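Local coordinates for protein dermonecrotic toxin (Pasteurella multocida, PDB 2EBF) that acts as a dermonecrotic, mitogenic toxin that induces bone resorption and is associated with severe atrophic rhinitis in pigs, its C-terminal region carrying a thiol protease-like catalytic triad, at residues 566-571 against 736-741. Sequence-based numbering, arbitrary orientation.
Sequences GKILGL and LFTKPR
Ile568 and Leu571 meet Phe737 and Thr738 where edge strand 567-568 of the C3 domain's antiparallel sheet and the loop after it pack against the 3-10 turn 736-738. The contact is small and apolar, with no hydrogen bond across it. Ile568 and Phe737 approach from opposite directions. CD1 of Ile568 reaches the ring obliquely, 3.9 Å from CZ of Phe737. The ring of Phe737 lies with one face under its own neighbour, Thr738, whose CG2 stands 3.5 Å above the plane and over its centre. That methyl also takes the contact from Leu571, whose side chain crosses Thr738 at about a right angle. In Thr738, chi1 of 70° turns CG2 anti to the carbonyl carbon and keeps OG1 apart from the leucine. OG1 is hydrogen-bonded to Pro735 O and Trp653 NE1, so the buried hydroxyl is satisfied while CG2 meets the ring face and Leu571 CD2. Strand 567-568 pairs with strand 717-720, and Asn716 ND2 donates a hydrogen bond to Thr738 O. Within 736-741, Arg741 NH2 hydrogen-bonds to Phe737 O at 3.0 Å, and its NH1 forms a salt bridge with Glu133. The closest approach between the two segments is Leu571 CD2 to Thr738 CG2, 3.6 Å.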
ATOM      1  N   GLY A 566       2.314  -7.019  23.463  1.00 46.19           N
ATOM      2  CA  GLY A 566       2.004  -8.364  23.043  1.00 44.14           C
ATOM      3  C   GLY A 566       0.863  -8.302  22.053  1.00 42.30           C
ATOM      4  O   GLY A 566       1.063  -7.862  20.926  1.00 42.41           O
ATOM      5  N   LYS A 567      -0.344  -8.707  22.449  1.00 39.87           N
ATOM      6  CA  LYS A 567      -1.302  -9.037  21.400  1.00 37.56           C
ATOM      7  C   LYS A 567      -2.781  -9.109  21.776  1.00 35.78           C
ATOM      8  O   LYS A 567      -3.150  -9.784  22.726  1.00 33.89           O
ATOM      9  CB  LYS A 567      -0.874 -10.361  20.755  1.00 38.18           C
ATOM     10  CG  LYS A 567      -1.668 -10.737  19.514  1.00 40.24           C
ATOM     11  CD  LYS A 567      -1.293 -12.109  18.999  1.00 43.99           C
ATOM     12  CE  LYS A 567      -2.127 -12.469  17.764  1.00 46.40           C
ATOM     13  NZ  LYS A 567      -2.069 -11.380  16.721  1.00 49.21           N
ATOM     14  N   ILE A 568      -3.611  -8.428  20.986  1.00 33.96           N
ATOM     15  CA  ILE A 568      -5.053  -8.677  20.968  1.00 32.55           C
ATOM     16  C   ILE A 568      -5.295  -9.926  20.143  1.00 32.91           C
ATOM     17  O   ILE A 568      -4.978  -9.957  18.957  1.00 32.76           O
ATOM     18  CB  ILE A 568      -5.833  -7.484  20.343  1.00 32.45           C
ATOM     19  CG1 ILE A 568      -5.627  -6.215  21.184  1.00 31.26           C
ATOM     20  CG2 ILE A 568      -7.328  -7.818  20.203  1.00 31.02           C
ATOM     21  CD1 ILE A 568      -6.004  -4.924  20.461  1.00 32.29           C
ATOM     22  N   LEU A 569      -5.850 -10.959  20.772  1.00 32.90           N
ATOM     23  CA  LEU A 569      -6.050 -12.233  20.111  1.00 33.40           C
ATOM     24  C   LEU A 569      -7.088 -12.099  19.019  1.00 33.00           C
ATOM     25  O   LEU A 569      -6.936 -12.671  17.950  1.00 33.71           O
ATOM     26  CB  LEU A 569      -6.489 -13.305  21.110  1.00 33.57           C
ATOM     27  CG  LEU A 569      -5.425 -14.017  21.929  1.00 36.15           C
ATOM     28  CD1 LEU A 569      -6.041 -15.291  22.488  1.00 36.86           C
ATOM     29  CD2 LEU A 569      -4.196 -14.356  21.071  1.00 39.93           C
ATOM     30  N   GLY A 570      -8.136 -11.334  19.309  1.00 32.37           N
ATOM     31  CA  GLY A 570      -9.186 -11.018  18.334  1.00 31.61           C
ATOM     32  C   GLY A 570     -10.226 -10.127  18.992  1.00 30.52           C
ATOM     33  O   GLY A 570     -10.435 -10.194  20.205  1.00 29.65           O
ATOM     34  N   LEU A 571     -10.896  -9.310  18.184  1.00 30.38           N
ATOM     35  CA  LEU A 571     -11.985  -8.462  18.667  1.00 30.24           C
ATOM     36  C   LEU A 571     -13.287  -9.212  18.473  1.00 30.84           C
ATOM     37  O   LEU A 571     -14.114  -8.861  17.632  1.00 30.40           O
ATOM     38  CB  LEU A 571     -11.994  -7.103  17.951  1.00 29.81           C
ATOM     39  CG  LEU A 571     -10.796  -6.190  18.245  1.00 29.76           C
ATOM     40  CD1 LEU A 571     -10.845  -4.871  17.444  1.00 28.75           C
ATOM     41  CD2 LEU A 571     -10.724  -5.923  19.715  1.00 28.11           C
ATOM     42  N   LEU A 736      -8.279  -0.481  26.852  1.00 27.69           N
ATOM     43  CA  LEU A 736      -9.603   0.024  27.235  1.00 28.02           C
ATOM     44  C   LEU A 736     -10.556   0.299  26.068  1.00 27.94           C
ATOM     45  O   LEU A 736     -11.774   0.199  26.236  1.00 28.13           O
ATOM     46  CB  LEU A 736      -9.469   1.241  28.153  1.00 28.13           C
ATOM     47  CG  LEU A 736      -8.832   0.972  29.522  1.00 28.35           C
ATOM     48  CD1 LEU A 736      -8.781   2.246  30.338  1.00 29.47           C
ATOM     49  CD2 LEU A 736      -9.538  -0.184  30.299  1.00 30.60           C
ATOM     50  N   PHE A 737     -10.013   0.606  24.889  1.00 27.61           N
ATOM     51  CA  PHE A 737     -10.858   0.785  23.699  1.00 28.15           C
ATOM     52  C   PHE A 737     -11.599  -0.501  23.311  1.00 28.49           C
ATOM     53  O   PHE A 737     -12.579  -0.448  22.557  1.00 28.60           O
ATOM     54  CB  PHE A 737     -10.061   1.356  22.506  1.00 27.68           C
ATOM     55  CG  PHE A 737      -9.356   0.306  21.674  1.00 28.00           C
ATOM     56  CD1 PHE A 737      -9.960  -0.234  20.532  1.00 29.03           C
ATOM     57  CD2 PHE A 737      -8.086  -0.134  22.032  1.00 28.94           C
ATOM     58  CE1 PHE A 737      -9.297  -1.204  19.767  1.00 28.00           C
ATOM     59  CE2 PHE A 737      -7.411  -1.087  21.283  1.00 27.28           C
ATOM     60  CZ  PHE A 737      -8.011  -1.627  20.144  1.00 27.11           C
ATOM     61  N   THR A 738     -11.156  -1.642  23.855  1.00 28.38           N
ATOM     62  CA  THR A 738     -11.810  -2.931  23.589  1.00 28.42           C
ATOM     63  C   THR A 738     -12.892  -3.318  24.603  1.00 28.98           C
ATOM     64  O   THR A 738     -13.596  -4.307  24.395  1.00 28.59           O
ATOM     65  CB  THR A 738     -10.806  -4.112  23.476  1.00 28.12           C
ATOM     66  OG1 THR A 738     -10.243  -4.394  24.763  1.00 27.78           O
ATOM     67  CG2 THR A 738      -9.678  -3.800  22.464  1.00 28.14           C
ATOM     68  N   LYS A 739     -13.023  -2.577  25.706  1.00 29.42           N
ATOM     69  CA  LYS A 739     -14.152  -2.832  26.606  1.00 30.68           C
ATOM     70  C   LYS A 739     -15.456  -2.633  25.809  1.00 31.67           C
ATOM     71  O   LYS A 739     -15.653  -1.584  25.198  1.00 31.46           O
ATOM     72  CB  LYS A 739     -14.100  -1.963  27.876  1.00 29.96           C
ATOM     73  CG  LYS A 739     -15.246  -2.262  28.847  1.00 30.44           C
ATOM     74  CD  LYS A 739     -14.941  -1.836  30.270  1.00 30.93           C
ATOM     75  CE  LYS A 739     -16.173  -2.003  31.150  1.00 33.06           C
ATOM     76  NZ  LYS A 739     -15.952  -1.501  32.540  1.00 33.80           N
ATOM     77  N   PRO A 740     -16.305  -3.672  25.751  1.00 33.25           N
ATOM     78  CA  PRO A 740     -17.475  -3.622  24.869  1.00 34.54           C
ATOM     79  C   PRO A 740     -18.376  -2.417  25.091  1.00 36.37           C
ATOM     80  O   PRO A 740     -18.706  -2.085  26.226  1.00 36.70           O
ATOM     81  CB  PRO A 740     -18.200  -4.937  25.182  1.00 34.50           C
ATOM     82  CG  PRO A 740     -17.084  -5.867  25.563  1.00 33.45           C
ATOM     83  CD  PRO A 740     -16.200  -4.986  26.421  1.00 33.15           C
ATOM     84  N   ARG A 741     -18.757  -1.775  23.993  1.00 38.21           N
ATOM     85  CA  ARG A 741     -19.548  -0.558  24.032  1.00 40.66           C
ATOM     86  C   ARG A 741     -20.806  -0.702  23.205  1.00 42.55           C
ATOM     87  O   ARG A 741     -20.801  -1.362  22.167  1.00 42.34           O
ATOM     88  CB  ARG A 741     -18.762   0.599  23.423  1.00 40.20           C
ATOM     89  CG  ARG A 741     -17.751   1.232  24.315  1.00 40.17           C
ATOM     90  CD  ARG A 741     -17.036   2.328  23.535  1.00 39.79           C
ATOM     91  NE  ARG A 741     -15.891   1.812  22.787  1.00 37.48           N
ATOM     92  CZ  ARG A 741     -15.009   2.574  22.150  1.00 37.96           C
ATOM     93  NH1 ARG A 741     -15.154   3.903  22.126  1.00 33.39           N
ATOM     94  NH2 ARG A 741     -13.986   2.000  21.527  1.00 36.78           N
TER